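Side-chain contacts in PipY (Synechococcus elongatus, PDB 5NLC), which binds pyridoxal 5'-phosphate (PLP) and is probably involved in keeping the cellular supply of this cofactor in balance: residues S13-S18 / T207-G212; R34-Y37 / H43-E46; K80-F85 / D101-E106; A135-L140 / A176-Q181; A162-L167 / W198-A203. All coordinates share one frame; numbering follows the deposited sequence.

Contact 1: S13-S18 / T207-G212; sequences SQLPPS and TWIRVG
L15 lays its two methyl groups against the end of I209, CD2 at 3.9 Å and CD1 at 4.2 Å from I209 CD1, the two side chains reaching toward each other tip to tip. The meeting point lies on the outside of the modified TIM barrel of a fold type III PLP protein, where the chain leaving helix 4-14 passes over the last strand, 208-211. The main chains stay far apart here, 10.1 Å between L15 CA and I209 CA, and the branched ends of leucine and isoleucine bridge the gap, with W198 packing against both. I209 sets its CG1 between the backbone N and the carbonyl carbon (chi1 62°), the more crowded of the three staggered places, and the extended remainder carries CD1 out to the leucine. Strand 208-211 closes the barrel: its backbone bonds to strand 20-24 on one flank and to 189-191 on the other. W208 and R210, the residues before and after I209, point to the other side of the strand, and R210 and G212 belong to the PLP site, empty in this chain. Further along, the loop comes closer to the barrel wall. There the hydroxyl of T207 is held by E189 OE1 and L190 N, while the hydrocarbon part of the threonine lies beside the loop backbone: S18 O is 3.7 Å from T207 CA and 3.9 Å from T207 CG2.

Contact 2: R34-Y37 / H43-E46; sequences REAY and HFGE
Y37 OH is hydrogen-bonded to D64 OD1, and at the other end of the same residue the backbone N lies 4.2 Å from F44 CZ, at the edge of the phenylalanine ring. A36 supplies the main contact. Its CB lies near the plane of the F44 ring and is shared evenly by two rim carbons, being 3.9 Å from F44 CE2 and 3.9 Å from F44 CZ. The ring therefore presents its edge to the helix, with the methyl group and the peptide N side by side along it. The CB of F44 points at helix 30-38, and CG, opposite the carbonyl carbon (chi1 -66°), continues the ring to A36. This is the return half of a beta-alpha-beta crossover, strand 20-24, helix 30-38, strand 43-46, whose helix covers the outer surface of the barrel. A small alanine suits the helix face turned to the strand, since the phenylalanine already spans more than half of the 9.5 Å between A36 CA and F44 CA; A23 and W67 of the adjoining strands, with L65, also touch the F44 side chain. The Y37 phenol lies along the helix flank, where R42 makes a cation-pi contact with the ring. The phenol also packs on P63, a residue of a calcium site that is empty in this chain; the two side chains approach to about 3 Å.

Contact 3: K80-F85 / D101-E106; sequences KAVEHF and DRIAGE. With PO4 (phosphate ion), chain C.
V82 fits against two successive residues of the next helix, its CB 4.0 Å from I103 CG2 and its CG1 4.0 Å from A104 CA. These are neighbouring outer helices of the TIM-barrel fold, 78-84 and 94-107, separated in the chain by strand 87-91. They come close, with V82 CA only 6.4 Å from A104 CA, because a beta-branched valine meets a bare alanine there, while I103 crosses the valine obliquely. L100 and L107 touch V82 as well and extend the apolar seam along helix 94-107. The CD1 end of I103 lies by a phosphate ion, 3.3 Å from its O1; the ion was probably taken up from the crystallisation liquor. R102, beside it in sequence, holds that ion edge-on with the guanidinium plane: NH1 donates to phosphate O3 at 3.2 Å in a nearly straight bond (166°), and NH2 to phosphate O1 at 2.9 Å in a more bent one (137°). A bend at the third torsion of its chain folds the guanidinium back toward the anion. R79 and R99 also donate to the phosphate, giving three arginines round the anion. One turn further on, E106 steadies the arginine, and its other oxygen, OE1, forms a salt bridge with R79. R102 NH1 meets E106 OE2 at 2.9 Å, almost in the guanidinium plane but 42° out of the plane of the carboxylate.

Contact 4: A135-L140 / A176-Q181; sequences AELPQL and AELQQQ
This is apolar helix-to-helix packing on the outside of the barrel, where L137 of helix 130-141 reaches across to L178 and Q181 near the end of helix 161-181. L137 does nearly all of the work on its side. One of its methyl groups, CD2, sits 3.6 Å from Q181 CB and 3.9 Å from L178 CD2, so it rests between two residues nearly one turn apart on the facing helix. Leucine suits this place: with L137 CA 7.9 Å from Q181 CA, its branched end reaches both residues of the facing helix. L137 has an unusual first torsion (chi1 -130°), away from the staggered values, whereas L178 is staggered. L178 approaches at a slant; its CB is not aimed at the other helix, but the end of the side chain swings nearer. Q181 takes part differently. Only its aliphatic root meets L137, the two side chains running at about a right angle, and a bend at its second torsion leads the amide away to the exposed side, as suits a long polar residue at a surface seam. Helix 130-141 is kinked here: P138 has no N-H to give, and the N of Q139 also lacks a bond to the preceding turn. Beneath the seam, L178 touches L151 and L140 touches I148, both on strand 147-152. Two consecutive outer helices thus pack side by side over the strand between them in sequence, the helical-shell packing of the (beta/alpha) repeats in a TIM barrel.

Contact 5: A162-L167 / W198-A203; sequences AETQAL and WPLAVA
L200, which meets T164 and Q165 of helix 161-181, is the third residue of a segment that begins with W198. W198 faces the barrel rather than helix 161-181: its indole packs on L15, I209 and V211, and NE1 donates to Q214 OE1. The ring of P199 follows at once, its CD lying 3.3 Å above one face of the W198 indole, near the rim; a proline is at ease in the first turn, where no N-H is needed. L200 then turns its CB toward the neighbouring helix. Its CD1 touches T164 CG2 at 3.9 Å and T164 CB at 4.0 Å, the side chains crossing at about a right angle, and the same methyl group is 4.2 Å from Q165 N. Threonine serves well here because its two branches divide the labour. CG2 lies opposite the backbone N and goes to the leucine, while OG1 (chi1 -58°) turns back to bond T160 O, just before the start of the helix. The helices are close here, 5.8 Å from Q165 CA to L200 CA, and the extended side chain of Q165 runs along the exposed edge. A201 takes the inner side and touches F168, where a small residue fits. V202 leans on I209. Helix 198-203 is thus wedged between helix 161-181 on one flank and helix 4-14 on the other, with strand 208-211 beneath it.

How the contacts relate
All five contacts belong to the outer helical layer of one barrel or to its seating on the strands. Contacts 1 and 2 join that layer to the sheet, and they touch through W208 and H43 on the inner side. Contacts 3, 4 and 5 join helix to helix; 4 and 5 use the two ends of helix 161-181, their centres about 24 Å apart. Contacts 2, 3 and 4 are largely buried, whereas 1 and 5 are partly open and adjoin each other around W198. All rely on apolar carbon, but contact 3 adds a charged anion pocket at its rim. Contact 1 alone includes PLP-site residues within its segments.

Contact 1: S13-S18 / T207-G212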
# COMPACT_ATOMS: atom_id res chain seq x y z
N SER A 13 6.24 -19.58 2.14
CA SER A 13 6.99 -20.54 1.35
C SER A 13 6.81 -20.29 -0.15
O SER A 13 7.65 -20.72 -0.92
CB SER A 13 6.67 -21.98 1.73
OG SER A 13 5.36 -22.32 1.28
N GLN A 14 5.72 -19.65 -0.55
CA GLN A 14 5.48 -19.35 -1.94
C GLN A 14 6.14 -18.05 -2.40
O GLN A 14 6.22 -17.85 -3.56
CB GLN A 14 3.98 -19.31 -2.27
CG GLN A 14 3.23 -20.58 -1.93
CD GLN A 14 1.73 -20.42 -2.01
OE1 GLN A 14 1.03 -20.54 -1.01
NE2 GLN A 14 1.23 -20.16 -3.20
N LEU A 15 6.64 -17.21 -1.51
CA LEU A 15 7.08 -15.92 -1.92
C LEU A 15 8.62 -15.79 -1.96
O LEU A 15 9.31 -16.35 -1.12
CB LEU A 15 6.52 -14.85 -0.99
CG LEU A 15 4.98 -14.86 -0.89
CD1 LEU A 15 4.56 -13.98 0.25
CD2 LEU A 15 4.31 -14.38 -2.16
N PRO A 16 9.15 -15.04 -2.91
CA PRO A 16 10.58 -14.69 -2.85
C PRO A 16 10.82 -13.61 -1.78
O PRO A 16 9.86 -12.95 -1.40
CB PRO A 16 10.85 -14.13 -4.22
CG PRO A 16 9.55 -13.64 -4.71
CD PRO A 16 8.48 -14.46 -4.06
N PRO A 17 12.06 -13.48 -1.28
CA PRO A 17 12.37 -12.51 -0.23
C PRO A 17 12.12 -11.09 -0.69
O PRO A 17 11.96 -10.23 0.17
CB PRO A 17 13.88 -12.69 -0.02
CG PRO A 17 14.35 -13.11 -1.38
CD PRO A 17 13.29 -14.11 -1.79
N SER A 18 12.04 -10.85 -2.01
CA SER A 18 11.76 -9.50 -2.50
C SER A 18 10.28 -9.01 -2.24
O SER A 18 9.96 -7.80 -2.43
CB SER A 18 12.10 -9.44 -3.99
OG SER A 18 11.20 -10.16 -4.83
N THR A 207 6.36 -5.74 -4.90
CA THR A 207 7.09 -5.82 -3.64
C THR A 207 6.18 -5.86 -2.40
O THR A 207 6.65 -6.22 -1.32
CB THR A 207 8.08 -4.67 -3.52
OG1 THR A 207 7.39 -3.42 -3.51
CG2 THR A 207 9.18 -4.72 -4.70
N TRP A 208 4.94 -5.41 -2.51
CA TRP A 208 3.99 -5.45 -1.40
C TRP A 208 2.75 -6.11 -1.95
O TRP A 208 2.20 -5.58 -2.89
CB TRP A 208 3.57 -4.04 -0.96
CG TRP A 208 4.58 -3.22 -0.25
CD1 TRP A 208 5.10 -2.05 -0.71
CD2 TRP A 208 5.07 -3.37 1.11
NE1 TRP A 208 5.88 -1.46 0.27
CE2 TRP A 208 5.93 -2.28 1.37
CE3 TRP A 208 4.89 -4.31 2.11
CZ2 TRP A 208 6.63 -2.14 2.58
CZ3 TRP A 208 5.57 -4.16 3.35
CH2 TRP A 208 6.44 -3.12 3.55
N ILE A 209 2.30 -7.23 -1.37
CA ILE A 209 1.01 -7.79 -1.70
C ILE A 209 0.07 -7.75 -0.48
O ILE A 209 0.53 -7.66 0.65
CB ILE A 209 1.10 -9.24 -2.25
CG1 ILE A 209 1.69 -10.20 -1.21
CG2 ILE A 209 1.95 -9.23 -3.51
CD1 ILE A 209 1.63 -11.64 -1.61
N ARG A 210 -1.21 -7.88 -0.73
CA ARG A 210 -2.29 -7.66 0.27
C ARG A 210 -3.10 -8.91 0.39
O ARG A 210 -3.82 -9.25 -0.56
CB ARG A 210 -3.30 -6.53 -0.14
CG ARG A 210 -2.67 -5.28 -0.54
CD ARG A 210 -3.61 -4.11 -0.92
NE ARG A 210 -4.46 -4.24 -2.10
CZ ARG A 210 -4.04 -4.16 -3.36
NH1 ARG A 210 -2.74 -4.04 -3.65
NH2 ARG A 210 -4.91 -4.21 -4.34
N VAL A 211 -3.06 -9.58 1.54
CA VAL A 211 -3.82 -10.82 1.70
C VAL A 211 -4.56 -10.81 3.03
O VAL A 211 -4.04 -10.31 4.01
CB VAL A 211 -2.88 -12.04 1.63
CG1 VAL A 211 -2.23 -12.17 0.26
CG2 VAL A 211 -1.74 -11.86 2.63
N GLY A 212 -5.79 -11.33 3.02
CA GLY A 212 -6.69 -11.18 4.15
C GLY A 212 -7.04 -12.55 4.69
O GLY A 212 -6.35 -13.12 5.52

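Contact 2: R34-Y37 / H43-E46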
# COMPACT_ATOMS: atom_id res chain seq x y z
N ARG A 34 -2.61 -10.24 17.25
CA ARG A 34 -1.61 -10.78 18.15
C ARG A 34 -1.19 -12.18 17.80
O ARG A 34 0.03 -12.46 17.79
CB ARG A 34 -2.05 -10.77 19.59
CG ARG A 34 -2.17 -9.37 20.17
CD ARG A 34 -2.24 -9.43 21.68
NE ARG A 34 -2.26 -8.04 22.20
CZ ARG A 34 -1.24 -7.22 22.31
NH1 ARG A 34 -0.02 -7.60 22.08
NH2 ARG A 34 -1.45 -5.99 22.73
N GLU A 35 -2.14 -13.05 17.44
CA GLU A 35 -1.79 -14.39 16.95
C GLU A 35 -0.85 -14.36 15.70
O GLU A 35 0.12 -15.13 15.63
CB GLU A 35 -3.03 -15.28 16.75
CG GLU A 35 -2.78 -16.72 16.43
CD GLU A 35 -4.04 -17.59 16.31
OE1 GLU A 35 -5.16 -17.19 16.79
OE2 GLU A 35 -3.93 -18.69 15.73
N ALA A 36 -1.17 -13.49 14.74
CA ALA A 36 -0.35 -13.32 13.58
C ALA A 36 1.01 -12.81 13.88
O ALA A 36 2.00 -13.29 13.31
CB ALA A 36 -1.03 -12.45 12.54
N TYR A 37 1.09 -11.86 14.79
CA TYR A 37 2.37 -11.34 15.27
C TYR A 37 3.26 -12.43 15.89
O TYR A 37 4.47 -12.55 15.59
CB TYR A 37 2.12 -10.16 16.19
CG TYR A 37 3.38 -9.40 16.58
CD1 TYR A 37 4.21 -9.90 17.58
CD2 TYR A 37 3.71 -8.22 15.96
CE1 TYR A 37 5.37 -9.23 17.95
CE2 TYR A 37 4.88 -7.51 16.36
CZ TYR A 37 5.68 -8.04 17.33
OH TYR A 37 6.85 -7.43 17.71
N HIS A 43 3.56 -6.63 9.19
CA HIS A 43 2.85 -5.64 8.39
C HIS A 43 1.37 -5.93 8.32
O HIS A 43 0.96 -7.02 7.90
CB HIS A 43 3.41 -5.67 6.97
CG HIS A 43 4.85 -5.28 6.89
ND1 HIS A 43 5.27 -3.98 7.07
CD2 HIS A 43 5.96 -6.03 6.66
CE1 HIS A 43 6.59 -3.93 6.98
NE2 HIS A 43 7.03 -5.16 6.67
N PHE A 44 0.58 -4.98 8.77
CA PHE A 44 -0.85 -5.09 8.83
C PHE A 44 -1.48 -3.93 8.14
O PHE A 44 -0.96 -2.82 8.17
CB PHE A 44 -1.32 -5.15 10.29
CG PHE A 44 -0.87 -6.38 10.99
CD1 PHE A 44 0.37 -6.43 11.58
CD2 PHE A 44 -1.62 -7.55 10.91
CE1 PHE A 44 0.85 -7.58 12.21
CE2 PHE A 44 -1.16 -8.71 11.55
CZ PHE A 44 0.06 -8.74 12.19
N GLY A 45 -2.54 -4.23 7.41
CA GLY A 45 -3.17 -3.26 6.56
C GLY A 45 -4.67 -3.11 6.86
O GLY A 45 -5.39 -4.12 7.13
N GLU A 46 -5.14 -1.87 6.78
CA GLU A 46 -6.56 -1.58 6.95
C GLU A 46 -7.02 -0.76 5.74
O GLU A 46 -6.24 -0.03 5.16
CB GLU A 46 -6.81 -0.83 8.23
CG GLU A 46 -6.58 -1.67 9.53
CD GLU A 46 -7.74 -2.59 9.89
OE1 GLU A 46 -8.90 -2.28 9.50
OE2 GLU A 46 -7.50 -3.66 10.58

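Contact 3: K80-F85 / D101-E106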
# COMPACT_ATOMS: atom_id res chain seq x y z
N LYS A 80 -5.46 12.33 10.54
CA LYS A 80 -5.48 11.06 11.25
C LYS A 80 -4.64 9.99 10.56
O LYS A 80 -4.06 9.17 11.23
CB LYS A 80 -6.91 10.56 11.47
CG LYS A 80 -7.67 11.40 12.51
CD LYS A 80 -9.11 10.93 12.54
CE LYS A 80 -9.87 11.47 13.76
NZ LYS A 80 -11.31 11.63 13.39
N ALA A 81 -4.60 9.96 9.24
CA ALA A 81 -3.76 8.98 8.53
C ALA A 81 -2.26 9.20 8.81
O ALA A 81 -1.54 8.26 9.06
CB ALA A 81 -4.02 9.08 7.04
N VAL A 82 -1.82 10.47 8.82
CA VAL A 82 -0.43 10.75 9.15
C VAL A 82 -0.11 10.31 10.59
O VAL A 82 0.96 9.79 10.86
CB VAL A 82 -0.08 12.21 8.89
CG1 VAL A 82 1.34 12.52 9.35
CG2 VAL A 82 -0.22 12.54 7.42
N GLU A 83 -1.06 10.50 11.48
CA GLU A 83 -0.82 10.25 12.89
C GLU A 83 -0.73 8.75 13.16
O GLU A 83 0.04 8.37 14.02
CB GLU A 83 -1.91 10.89 13.77
CG GLU A 83 -1.83 12.43 13.92
CD GLU A 83 -3.04 13.05 14.67
OE1 GLU A 83 -4.15 12.46 14.66
OE2 GLU A 83 -2.89 14.15 15.25
N HIS A 84 -1.50 7.93 12.42
CA HIS A 84 -1.72 6.53 12.72
C HIS A 84 -1.08 5.52 11.76
O HIS A 84 -1.06 4.40 12.12
CB HIS A 84 -3.22 6.23 12.83
CG HIS A 84 -3.84 6.90 14.02
ND1 HIS A 84 -3.91 6.29 15.26
CD2 HIS A 84 -4.31 8.15 14.19
CE1 HIS A 84 -4.39 7.16 16.14
NE2 HIS A 84 -4.68 8.28 15.50
N PHE A 85 -0.64 5.90 10.57
CA PHE A 85 -0.13 4.92 9.63
C PHE A 85 1.34 5.19 9.35
O PHE A 85 1.78 6.32 9.21
CB PHE A 85 -0.97 4.94 8.36
CG PHE A 85 -2.35 4.30 8.56
CD1 PHE A 85 -2.51 2.94 8.42
CD2 PHE A 85 -3.43 5.06 8.88
CE1 PHE A 85 -3.74 2.33 8.62
CE2 PHE A 85 -4.67 4.50 9.09
CZ PHE A 85 -4.84 3.13 8.96
N ASP A 101 2.02 15.97 3.08
CA ASP A 101 3.33 16.61 3.31
C ASP A 101 3.20 17.81 4.28
O ASP A 101 4.03 17.97 5.18
CB ASP A 101 3.95 17.04 1.99
CG ASP A 101 5.34 17.64 2.17
OD1 ASP A 101 6.30 16.86 2.29
OD2 ASP A 101 5.44 18.88 2.19
N ARG A 102 2.17 18.62 4.12
CA ARG A 102 1.97 19.77 4.97
C ARG A 102 1.70 19.29 6.43
O ARG A 102 2.34 19.74 7.38
CB ARG A 102 0.82 20.62 4.47
CG ARG A 102 0.53 21.79 5.41
CD ARG A 102 -0.50 22.78 4.87
NE ARG A 102 -1.86 22.24 4.74
CZ ARG A 102 -2.67 21.85 5.74
NH1 ARG A 102 -2.29 21.87 7.02
NH2 ARG A 102 -3.89 21.41 5.43
N ILE A 103 0.82 18.31 6.57
CA ILE A 103 0.48 17.75 7.87
C ILE A 103 1.65 17.04 8.48
O ILE A 103 1.93 17.24 9.68
CB ILE A 103 -0.74 16.81 7.78
CG1 ILE A 103 -2.00 17.62 7.39
CG2 ILE A 103 -1.00 16.14 9.13
CD1 ILE A 103 -3.15 16.74 6.84
N ALA A 104 2.37 16.23 7.67
CA ALA A 104 3.60 15.56 8.12
C ALA A 104 4.60 16.56 8.74
O ALA A 104 5.09 16.32 9.85
CB ALA A 104 4.23 14.76 7.01
N GLY A 105 4.81 17.68 8.07
CA GLY A 105 5.70 18.75 8.55
C GLY A 105 5.26 19.38 9.86
O GLY A 105 6.08 19.61 10.77
N GLU A 106 3.96 19.60 9.99
CA GLU A 106 3.39 20.13 11.26
C GLU A 106 3.56 19.14 12.41
O GLU A 106 3.92 19.54 13.52
CB GLU A 106 1.90 20.44 11.09
CG GLU A 106 1.58 21.55 10.08
CD GLU A 106 0.06 21.79 9.88
OE1 GLU A 106 -0.76 21.14 10.60
OE2 GLU A 106 -0.25 22.65 8.97
P PO4 C . -5.73 19.90 8.20
O1 PO4 C . -5.14 19.33 6.94
O2 PO4 C . -6.21 18.78 9.10
O3 PO4 C . -4.66 20.70 8.91
O4 PO4 C . -6.87 20.83 7.84

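Contact 4: A135-L140 / A176-Q181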
# COMPACT_ATOMS: atom_id res chain seq x y z
N ALA A 135 3.88 14.80 -15.13
CA ALA A 135 4.02 16.23 -15.11
C ALA A 135 4.30 16.80 -13.75
O ALA A 135 4.90 17.88 -13.64
CB ALA A 135 2.78 16.91 -15.67
N GLU A 136 3.84 16.12 -12.70
CA GLU A 136 3.99 16.62 -11.34
C GLU A 136 5.18 16.08 -10.63
O GLU A 136 5.46 16.42 -9.49
CB GLU A 136 2.69 16.30 -10.57
CG GLU A 136 1.51 17.19 -11.00
CD GLU A 136 1.88 18.69 -11.25
OE1 GLU A 136 2.53 19.36 -10.41
OE2 GLU A 136 1.57 19.22 -12.36
N LEU A 137 5.92 15.19 -11.29
CA LEU A 137 7.10 14.62 -10.68
C LEU A 137 8.14 15.61 -10.08
O LEU A 137 8.67 15.34 -9.01
CB LEU A 137 7.76 13.71 -11.70
CG LEU A 137 8.16 12.32 -11.39
CD1 LEU A 137 7.16 11.55 -10.59
CD2 LEU A 137 8.63 11.72 -12.71
N PRO A 138 8.39 16.75 -10.73
CA PRO A 138 9.31 17.69 -10.14
C PRO A 138 8.83 18.24 -8.82
O PRO A 138 9.63 18.43 -7.91
CB PRO A 138 9.43 18.80 -11.18
CG PRO A 138 9.06 18.15 -12.45
CD PRO A 138 7.99 17.17 -12.09
N GLN A 139 7.53 18.51 -8.72
CA GLN A 139 6.98 19.03 -7.50
C GLN A 139 6.87 17.94 -6.42
O GLN A 139 7.14 18.19 -5.23
CB GLN A 139 5.61 19.65 -7.75
CG GLN A 139 5.70 21.00 -8.45
CD GLN A 139 6.06 20.91 -9.90
OE1 GLN A 139 5.55 20.00 -10.61
NE2 GLN A 139 6.95 21.85 -10.38
N LEU A 140 6.52 16.72 -6.84
CA LEU A 140 6.55 15.60 -5.90
C LEU A 140 7.92 15.38 -5.28
O LEU A 140 8.05 15.11 -4.08
CB LEU A 140 6.09 14.32 -6.57
CG LEU A 140 4.61 14.32 -6.88
CD1 LEU A 140 4.30 13.27 -7.93
CD2 LEU A 140 3.77 14.07 -5.64
N ALA A 176 9.62 2.05 -13.52
CA ALA A 176 11.03 2.20 -13.90
C ALA A 176 11.22 3.49 -14.72
O ALA A 176 12.20 4.25 -14.53
CB ALA A 176 11.50 0.97 -14.66
N GLU A 177 10.29 3.79 -15.62
CA GLU A 177 10.39 5.07 -16.31
C GLU A 177 10.32 6.25 -15.36
O GLU A 177 11.05 7.20 -15.55
CB GLU A 177 9.30 5.27 -17.34
CG GLU A 177 9.52 4.47 -18.57
CD GLU A 177 10.90 4.73 -19.24
OE1 GLU A 177 11.66 3.73 -19.42
OE2 GLU A 177 11.21 5.90 -19.50
N LEU A 178 9.40 6.22 -14.41
CA LEU A 178 9.29 7.34 -13.50
C LEU A 178 10.57 7.47 -12.69
O LEU A 178 10.98 8.60 -12.37
CB LEU A 178 8.07 7.19 -12.57
CG LEU A 178 6.73 7.34 -13.23
CD1 LEU A 178 5.70 7.10 -12.17
CD2 LEU A 178 6.51 8.66 -13.87
N GLN A 179 11.16 6.34 -12.32
CA GLN A 179 12.33 6.38 -11.46
C GLN A 179 13.49 7.03 -12.22
O GLN A 179 14.28 7.77 -11.61
CB GLN A 179 12.72 4.97 -10.98
CG GLN A 179 14.05 4.92 -10.22
CD GLN A 179 14.00 5.60 -8.88
OE1 GLN A 179 13.78 4.97 -7.88
NE2 GLN A 179 14.26 6.93 -8.85
N GLN A 180 13.56 6.76 -13.51
CA GLN A 180 14.56 7.41 -14.41
C GLN A 180 14.30 8.91 -14.52
O GLN A 180 15.24 9.68 -14.52
CB GLN A 180 14.59 6.78 -15.81
N GLN A 181 13.05 9.33 -14.53
CA GLN A 181 12.70 10.75 -14.59
C GLN A 181 12.90 11.49 -13.25
O GLN A 181 13.10 12.71 -13.28
CB GLN A 181 11.25 10.95 -15.04
CG GLN A 181 10.93 10.41 -16.45
CD GLN A 181 11.59 11.19 -17.54
OE1 GLN A 181 12.47 10.69 -18.25
NE2 GLN A 181 11.26 12.46 -17.63

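Contact 5: A162-L167 / W198-A203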
# COMPACT_ATOMS: atom_id res chain seq x y z
N ALA A 162 -5.63 -12.28 -18.00
CA ALA A 162 -4.69 -11.76 -19.01
C ALA A 162 -4.51 -10.26 -18.93
O ALA A 162 -3.38 -9.75 -18.96
CB ALA A 162 -5.10 -12.23 -20.41
N GLU A 163 -5.61 -9.56 -18.79
CA GLU A 163 -5.62 -8.11 -18.73
C GLU A 163 -4.92 -7.66 -17.42
O GLU A 163 -4.23 -6.63 -17.38
CB GLU A 163 -7.04 -7.57 -18.79
CG GLU A 163 -7.68 -7.56 -20.14
CD GLU A 163 -9.21 -7.40 -20.10
OE1 GLU A 163 -9.90 -7.57 -19.04
OE2 GLU A 163 -9.77 -7.21 -21.20
N THR A 164 -5.07 -8.45 -16.34
CA THR A 164 -4.38 -8.16 -15.09
C THR A 164 -2.88 -8.35 -15.20
O THR A 164 -2.09 -7.53 -14.71
CB THR A 164 -4.96 -9.01 -13.95
OG1 THR A 164 -6.35 -8.72 -13.87
CG2 THR A 164 -4.22 -8.72 -12.65
N GLN A 165 -2.46 -9.43 -15.77
CA GLN A 165 -1.02 -9.65 -16.01
C GLN A 165 -0.41 -8.47 -16.77
O GLN A 165 0.66 -7.94 -16.38
CB GLN A 165 -0.82 -10.92 -16.85
CG GLN A 165 0.67 -11.15 -17.08
CD GLN A 165 0.90 -12.28 -17.96
OE1 GLN A 165 0.51 -12.21 -19.15
NE2 GLN A 165 1.53 -13.38 -17.43
N ALA A 166 -1.08 -8.06 -17.82
CA ALA A 166 -0.58 -6.98 -18.67
C ALA A 166 -0.52 -5.68 -17.86
O ALA A 166 0.46 -4.88 -17.97
CB ALA A 166 -1.41 -6.85 -19.94
N LEU A 167 -1.51 -5.47 -17.00
CA LEU A 167 -1.56 -4.28 -16.16
C LEU A 167 -0.40 -4.19 -15.19
O LEU A 167 0.17 -3.09 -15.08
CB LEU A 167 -2.91 -4.15 -15.40
CG LEU A 167 -3.03 -3.02 -14.37
CD1 LEU A 167 -3.14 -1.63 -14.98
CD2 LEU A 167 -4.24 -3.29 -13.51
N TRP A 198 -2.66 -11.95 -6.52
CA TRP A 198 -1.28 -11.72 -6.07
C TRP A 198 -0.21 -12.62 -6.77
O TRP A 198 0.88 -12.18 -6.95
CB TRP A 198 -1.09 -11.75 -4.53
CG TRP A 198 -1.30 -13.09 -3.88
CD1 TRP A 198 -2.42 -13.51 -3.19
CD2 TRP A 198 -0.38 -14.15 -3.82
NE1 TRP A 198 -2.26 -14.78 -2.74
CE2 TRP A 198 -1.03 -15.23 -3.13
CE3 TRP A 198 0.90 -14.35 -4.33
CZ2 TRP A 198 -0.39 -16.43 -2.88
CZ3 TRP A 198 1.54 -15.56 -4.07
CH2 TRP A 198 0.87 -16.60 -3.40
N PRO A 199 -0.55 -13.85 -7.16
CA PRO A 199 0.51 -14.59 -7.90
C PRO A 199 0.89 -13.89 -9.23
O PRO A 199 2.06 -13.87 -9.61
CB PRO A 199 -0.12 -15.97 -8.12
CG PRO A 199 -1.13 -16.10 -6.98
CD PRO A 199 -1.69 -14.72 -6.83
N LEU A 200 -0.06 -13.26 -9.91
CA LEU A 200 0.26 -12.53 -11.16
C LEU A 200 1.14 -11.32 -10.81
O LEU A 200 2.09 -10.98 -11.55
CB LEU A 200 -0.97 -12.05 -11.87
CG LEU A 200 -1.96 -13.13 -12.33
CD1 LEU A 200 -3.17 -12.46 -12.97
CD2 LEU A 200 -1.34 -14.13 -13.24
N ALA A 201 0.82 -10.70 -9.66
CA ALA A 201 1.54 -9.49 -9.23
C ALA A 201 2.98 -9.82 -8.90
O ALA A 201 3.90 -9.13 -9.38
CB ALA A 201 0.84 -8.89 -8.04
N VAL A 202 3.20 -10.90 -8.16
CA VAL A 202 4.53 -11.32 -7.78
C VAL A 202 5.36 -11.63 -9.03
O VAL A 202 6.50 -11.19 -9.13
CB VAL A 202 4.48 -12.54 -6.84
CG1 VAL A 202 5.84 -13.20 -6.69
CG2 VAL A 202 3.86 -12.19 -5.52
N ALA A 203 4.78 -12.33 -10.00
CA ALA A 203 5.53 -12.67 -11.21
C ALA A 203 5.90 -11.38 -11.99
O ALA A 203 6.84 -11.40 -12.75
CB ALA A 203 4.72 -13.61 -12.11